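Local coordinates for NikO protein (Streptomyces tendae, PDB 4FQD) that is an enolpyruvyl transferase of the MurA subfamily, essential in nikkomycin biosynthesis, at residues P50-N55 with T84-A89. The protein carries 4 engineered substitutions. Sequence-based numbering, arbitrary orientation.
Sequences PVRIEN and TFTVDA. Engineered in segment 50-55: R52 (natural residue Pro).
V51 and I53 pair with V87 and F85 as a worked example of how antiparallel strands build a two-faced sheet. Backbone bonds come first: at the V51–V87 pair, V51 N gives its hydrogen to V87 O, and V87 N returns a longer bond to V51 O at 3.2 Å. The I53–F85 pair repeats the exchange, with I53 N to F85 O at 2.7 Å and F85 N to I53 O. Between these pairs T86 CA directs its hydrogen at V51 O, a weaker CA-H...O contact.

Apolar packing follows on the face of V51, I53, F85 and V87, which meets helix 34-44 through V51, I53 and V87. I53 and F85 touch through their CB atoms at 4.0 Å; with F85 CG anti to the backbone N (chi1 -163°), the ring leads away from strand 50-54, and V87 CG1 sits over one face, offset toward the rim.

The other face is mixed, with R52, T86 and D88 beside P50. The engineered R52 runs extended across T84, whose CG2 methyl meets NE at 3.5 Å at the guanidinium edge, while E54 OE2 stands over a guanidinium face in a long, purely electrostatic pair. D88 lies alongside the P50 ring, OD2 3.6 Å from CD, while OD1 bonds to S90 OG. With D88 replaced by an alanine, the S90 hydroxyl would probably lose this acceptor and the P50 ring its carboxylate neighbour. Paired backbone bonds thus join the strands while side chains divide by face, apolar toward helix 34-44 and more polar and partly exposed opposite, within one sheet of a beta/alpha inverse barrel.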
loop_
_atom_site.group_PDB
_atom_site.type_symbol
_atom_site.label_atom_id
_atom_site.label_comp_id
_atom_site.label_asym_id
_atom_site.label_seq_id
_atom_site.Cartn_x
_atom_site.Cartn_y
_atom_site.Cartn_z
ATOM N N PRO A 50 -13.027 -20.528 -37.262
ATOM C CA PRO A 50 -13.125 -19.068 -37.349
ATOM C C PRO A 50 -13.596 -18.454 -36.034
ATOM O O PRO A 50 -14.499 -18.987 -35.389
ATOM C CB PRO A 50 -14.178 -18.853 -38.442
ATOM C CG PRO A 50 -14.993 -20.101 -38.431
ATOM C CD PRO A 50 -14.026 -21.200 -38.112
ATOM N N VAL A 51 -12.978 -17.344 -35.646
ATOM C CA VAL A 51 -13.355 -16.645 -34.424
ATOM C C VAL A 51 -13.784 -15.216 -34.735
ATOM O O VAL A 51 -12.975 -14.396 -35.171
ATOM C CB VAL A 51 -12.199 -16.622 -33.408
ATOM C CG1 VAL A 51 -12.567 -15.774 -32.198
ATOM C CG2 VAL A 51 -11.840 -18.036 -32.987
ATOM N N ARG A 52 -15.062 -14.925 -34.516
ATOM C CA ARG A 52 -15.589 -13.590 -34.766
ATOM C C ARG A 52 -15.521 -12.729 -33.512
ATOM O O ARG A 52 -16.170 -13.022 -32.507
ATOM C CB ARG A 52 -17.026 -13.657 -35.283
ATOM C CG ARG A 52 -17.595 -12.297 -35.642
ATOM C CD ARG A 52 -19.005 -12.390 -36.190
ATOM N NE ARG A 52 -19.481 -11.085 -36.637
ATOM C CZ ARG A 52 -20.708 -10.848 -37.089
ATOM N NH1 ARG A 52 -21.594 -11.833 -37.153
ATOM N NH2 ARG A 52 -21.050 -9.626 -37.474
ATOM N N ILE A 53 -14.735 -11.661 -33.580
ATOM C CA ILE A 53 -14.521 -10.792 -32.430
ATOM C C ILE A 53 -15.243 -9.460 -32.596
ATOM O O ILE A 53 -14.798 -8.590 -33.344
ATOM C CB ILE A 53 -13.021 -10.527 -32.210
ATOM C CG1 ILE A 53 -12.244 -11.845 -32.191
ATOM C CG2 ILE A 53 -12.801 -9.754 -30.924
ATOM C CD1 ILE A 53 -10.748 -11.670 -32.055
ATOM N N GLU A 54 -16.361 -9.305 -31.895
ATOM C CA GLU A 54 -17.115 -8.058 -31.935
ATOM C C GLU A 54 -16.566 -7.069 -30.914
ATOM O O GLU A 54 -15.840 -7.455 -29.996
ATOM C CB GLU A 54 -18.601 -8.314 -31.687
ATOM C CG GLU A 54 -19.211 -9.330 -32.634
ATOM C CD GLU A 54 -20.623 -8.966 -33.045
ATOM O OE1 GLU A 54 -21.013 -7.795 -32.856
ATOM O OE2 GLU A 54 -21.340 -9.849 -33.560
ATOM N N ASN A 55 -16.923 -5.797 -31.080
ATOM C CA ASN A 55 -16.394 -4.720 -30.250
ATOM C C ASN A 55 -14.869 -4.739 -30.241
ATOM O O ASN A 55 -14.237 -4.629 -29.192
ATOM C CB ASN A 55 -16.948 -4.799 -28.822
ATOM C CG ASN A 55 -16.677 -3.539 -28.016
ATOM O OD1 ASN A 55 -16.646 -2.435 -28.559
ATOM N ND2 ASN A 55 -16.469 -3.703 -26.714
ATOM N N THR A 84 -15.563 -5.298 -36.210
ATOM C CA THR A 84 -15.556 -6.748 -36.072
ATOM C C THR A 84 -14.289 -7.361 -36.657
ATOM O O THR A 84 -13.952 -7.129 -37.818
ATOM C CB THR A 84 -16.786 -7.378 -36.749
ATOM O OG1 THR A 84 -17.980 -6.877 -36.136
ATOM C CG2 THR A 84 -16.750 -8.890 -36.614
ATOM N N PHE A 85 -13.590 -8.143 -35.841
ATOM C CA PHE A 85 -12.366 -8.805 -36.267
ATOM C C PHE A 85 -12.615 -10.299 -36.424
ATOM O O PHE A 85 -12.922 -10.989 -35.452
ATOM C CB PHE A 85 -11.256 -8.577 -35.240
ATOM C CG PHE A 85 -9.875 -8.861 -35.758
ATOM C CD1 PHE A 85 -9.616 -8.868 -37.120
ATOM C CD2 PHE A 85 -8.835 -9.124 -34.883
ATOM C CE1 PHE A 85 -8.345 -9.128 -37.598
ATOM C CE2 PHE A 85 -7.561 -9.387 -35.353
ATOM C CZ PHE A 85 -7.315 -9.388 -36.712
ATOM N N THR A 86 -12.486 -10.795 -37.650
ATOM C CA THR A 86 -12.679 -12.215 -37.917
ATOM C C THR A 86 -11.371 -12.888 -38.324
ATOM O O THR A 86 -10.767 -12.532 -39.335
ATOM C CB THR A 86 -13.732 -12.450 -39.013
ATOM O OG1 THR A 86 -14.987 -11.895 -38.599
ATOM C CG2 THR A 86 -13.905 -13.939 -39.272
ATOM N N VAL A 87 -10.940 -13.859 -37.526
ATOM C CA VAL A 87 -9.704 -14.584 -37.796
ATOM C C VAL A 87 -9.962 -16.081 -37.928
ATOM O O VAL A 87 -10.966 -16.594 -37.432
ATOM C CB VAL A 87 -8.662 -14.353 -36.685
ATOM C CG1 VAL A 87 -8.238 -12.891 -36.642
ATOM C CG2 VAL A 87 -9.217 -14.796 -35.340
ATOM N N ASP A 88 -9.052 -16.776 -38.604
ATOM C CA ASP A 88 -9.153 -18.221 -38.773
ATOM C C ASP A 88 -7.765 -18.807 -39.016
ATOM O O ASP A 88 -7.126 -18.515 -40.028
ATOM C CB ASP A 88 -10.082 -18.566 -39.939
ATOM C CG ASP A 88 -10.560 -20.009 -39.902
ATOM O OD1 ASP A 88 -9.940 -20.830 -39.193
ATOM O OD2 ASP A 88 -11.559 -20.322 -40.583
ATOM N N ALA A 89 -7.305 -19.634 -38.084
ATOM C CA ALA A 89 -5.963 -20.200 -38.160
ATOM C C ALA A 89 -5.962 -21.609 -38.743
ATOM O O ALA A 89 -5.026 -22.376 -38.522
ATOM C CB ALA A 89 -5.311 -20.195 -36.785
#